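Local coordinates for protein transcriptional regulator, GntR family (Ralstonia eutropha, PDB 3IHU) that probably binds DNA as a transcription factor of the GntR family, with a winged helix-turn-helix region joined to a helical FCD domain, at residues 132-137 against 179-183. Sequence-based numbering, arbitrary orientation.
Sequences QDGETF and RQMRL
R179 lays its aliphatic chain over one face of the F137 ring, the two side chains running past each other in opposite directions. The contact is a CH-pi interaction: R179 CD stands 3.5 Å from the ring centroid, 14° off the normal. With CG anti to the backbone N in both residues (chi1 -171° in R179), each side chain reaches across to the other helix. A bend at chi3 of R179 then carries its guanidinium, turned 52° from the ring, to the start of helix 134-152, where NH2 lies 3.3 Å from G134 CA and NH1 3.9 Å from Q132 C; no hydrogen bond spans the segments.

At the ring edge, R182 NH2 sits 3.7 Å from F137 CE2, its guanidinium nearly perpendicular to the ring and fixed by hydrogen bonds to L175 O and Y186 OH. L183 CD1 makes a looser apolar contact near the same plane, and both F137 and L183 also touch L125 of helix 112-130.

D133 caps the first turn through OD1, which accepts from T136 N at 3.3 Å. The Schellman motif at Q132 and this N-cap make the short turn joining helices 112-130 and 134-152; the R179 guanidinium lies against that turn, and F137 packs on helix 179-195, as helix-to-helix packing within the all-helical FCD domain.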
loop_
_atom_site.group_PDB
_atom_site.type_symbol
_atom_site.label_atom_id
_atom_site.label_comp_id
_atom_site.label_asym_id
_atom_site.label_seq_id
_atom_site.Cartn_x
_atom_site.Cartn_y
_atom_site.Cartn_z
ATOM N N GLN A 132 16.328 8.941 5.549
ATOM C CA GLN A 132 15.834 9.263 4.176
ATOM C C GLN A 132 15.891 8.095 3.164
ATOM O O GLN A 132 16.012 8.296 1.928
ATOM C CB GLN A 132 16.487 10.548 3.623
ATOM C CG GLN A 132 15.857 11.837 4.237
ATOM C CD GLN A 132 16.614 13.102 3.875
ATOM O OE1 GLN A 132 16.918 13.340 2.711
ATOM N NE2 GLN A 132 16.910 13.924 4.873
ATOM N N ASP A 133 15.683 6.888 3.713
ATOM C CA ASP A 133 15.768 5.620 2.979
ATOM C C ASP A 133 14.385 5.128 2.526
ATOM O O ASP A 133 13.673 4.443 3.282
ATOM C CB ASP A 133 16.445 4.601 3.891
ATOM C CG ASP A 133 16.720 3.281 3.203
ATOM O OD1 ASP A 133 16.139 3.023 2.140
ATOM O OD2 ASP A 133 17.502 2.487 3.755
ATOM N N GLY A 134 14.021 5.453 1.277
ATOM C CA GLY A 134 12.731 5.070 0.718
ATOM C C GLY A 134 12.450 3.570 0.757
ATOM O O GLY A 134 11.290 3.137 0.893
ATOM N N GLU A 135 13.502 2.765 0.646
ATOM C CA GLU A 135 13.323 1.324 0.567
ATOM C C GLU A 135 12.868 0.758 1.903
ATOM O O GLU A 135 11.827 0.066 1.970
ATOM C CB GLU A 135 14.624 0.635 0.122
ATOM C CG GLU A 135 14.448 -0.898 0.011
ATOM C CD GLU A 135 15.582 -1.598 -0.743
ATOM O OE1 GLU A 135 16.543 -0.925 -1.212
ATOM O OE2 GLU A 135 15.492 -2.840 -0.844
ATOM N N THR A 136 13.635 1.064 2.952
ATOM C CA THR A 136 13.331 0.564 4.292
ATOM C C THR A 136 12.072 1.228 4.829
ATOM O O THR A 136 11.332 0.633 5.590
ATOM C CB THR A 136 14.468 0.831 5.297
ATOM O OG1 THR A 136 14.717 2.238 5.353
ATOM C CG2 THR A 136 15.755 0.080 4.909
ATOM N N PHE A 137 11.791 2.455 4.418
ATOM C CA PHE A 137 10.564 3.104 4.874
ATOM C C PHE A 137 9.390 2.349 4.267
ATOM O O PHE A 137 8.437 2.034 4.961
ATOM C CB PHE A 137 10.519 4.587 4.492
ATOM C CG PHE A 137 9.366 5.330 5.106
ATOM C CD1 PHE A 137 9.450 5.815 6.382
ATOM C CD2 PHE A 137 8.175 5.519 4.400
ATOM C CE1 PHE A 137 8.367 6.487 6.952
ATOM C CE2 PHE A 137 7.116 6.174 4.959
ATOM C CZ PHE A 137 7.211 6.670 6.245
ATOM N N ARG A 179 7.019 12.001 2.884
ATOM C CA ARG A 179 7.323 11.059 3.977
ATOM C C ARG A 179 7.243 11.655 5.409
ATOM O O ARG A 179 6.817 10.988 6.356
ATOM C CB ARG A 179 8.693 10.477 3.765
ATOM C CG ARG A 179 8.970 9.369 4.701
ATOM C CD ARG A 179 10.240 8.647 4.364
ATOM N NE ARG A 179 10.303 8.200 2.984
ATOM C CZ ARG A 179 11.296 8.541 2.147
ATOM N NH1 ARG A 179 12.269 9.325 2.560
ATOM N NH2 ARG A 179 11.318 8.096 0.884
ATOM N N GLN A 180 7.673 12.901 5.570
ATOM C CA GLN A 180 7.550 13.543 6.884
ATOM C C GLN A 180 6.092 13.508 7.344
ATOM O O GLN A 180 5.809 13.053 8.427
ATOM C CB GLN A 180 8.043 14.976 6.837
ATOM C CG GLN A 180 9.523 15.032 6.459
ATOM C CD GLN A 180 10.105 16.441 6.395
ATOM O OE1 GLN A 180 10.349 16.994 5.302
ATOM N NE2 GLN A 180 10.372 17.000 7.548
HETATM N N MSE A 181 5.174 13.979 6.498
HETATM C CA MSE A 181 3.749 14.066 6.829
HETATM C C MSE A 181 3.186 12.659 7.033
HETATM O O MSE A 181 2.396 12.392 7.950
HETATM C CB MSE A 181 2.993 14.806 5.696
HETATM C CG MSE A 181 1.460 14.810 5.770
HETATM SE SE MSE A 181 0.628 15.249 4.040
HETATM C CE MSE A 181 0.859 13.519 3.147
ATOM N N ARG A 182 3.585 11.745 6.153
ATOM C CA ARG A 182 3.041 10.393 6.230
ATOM C C ARG A 182 3.460 9.730 7.547
ATOM O O ARG A 182 2.685 9.038 8.172
ATOM C CB ARG A 182 3.440 9.568 4.996
ATOM C CG ARG A 182 2.861 10.155 3.682
ATOM C CD ARG A 182 3.522 9.553 2.417
ATOM N NE ARG A 182 3.575 8.106 2.540
ATOM C CZ ARG A 182 4.570 7.327 2.164
ATOM N NH1 ARG A 182 5.661 7.830 1.591
ATOM N NH2 ARG A 182 4.483 6.035 2.388
ATOM N N LEU A 183 4.693 9.915 7.952
ATOM C CA LEU A 183 5.173 9.299 9.203
ATOM C C LEU A 183 4.340 9.791 10.403
ATOM O O LEU A 183 3.907 9.005 11.267
ATOM C CB LEU A 183 6.629 9.648 9.435
ATOM C CG LEU A 183 7.128 9.256 10.825
ATOM C CD1 LEU A 183 7.160 7.701 10.962
ATOM C CD2 LEU A 183 8.505 9.899 11.095
#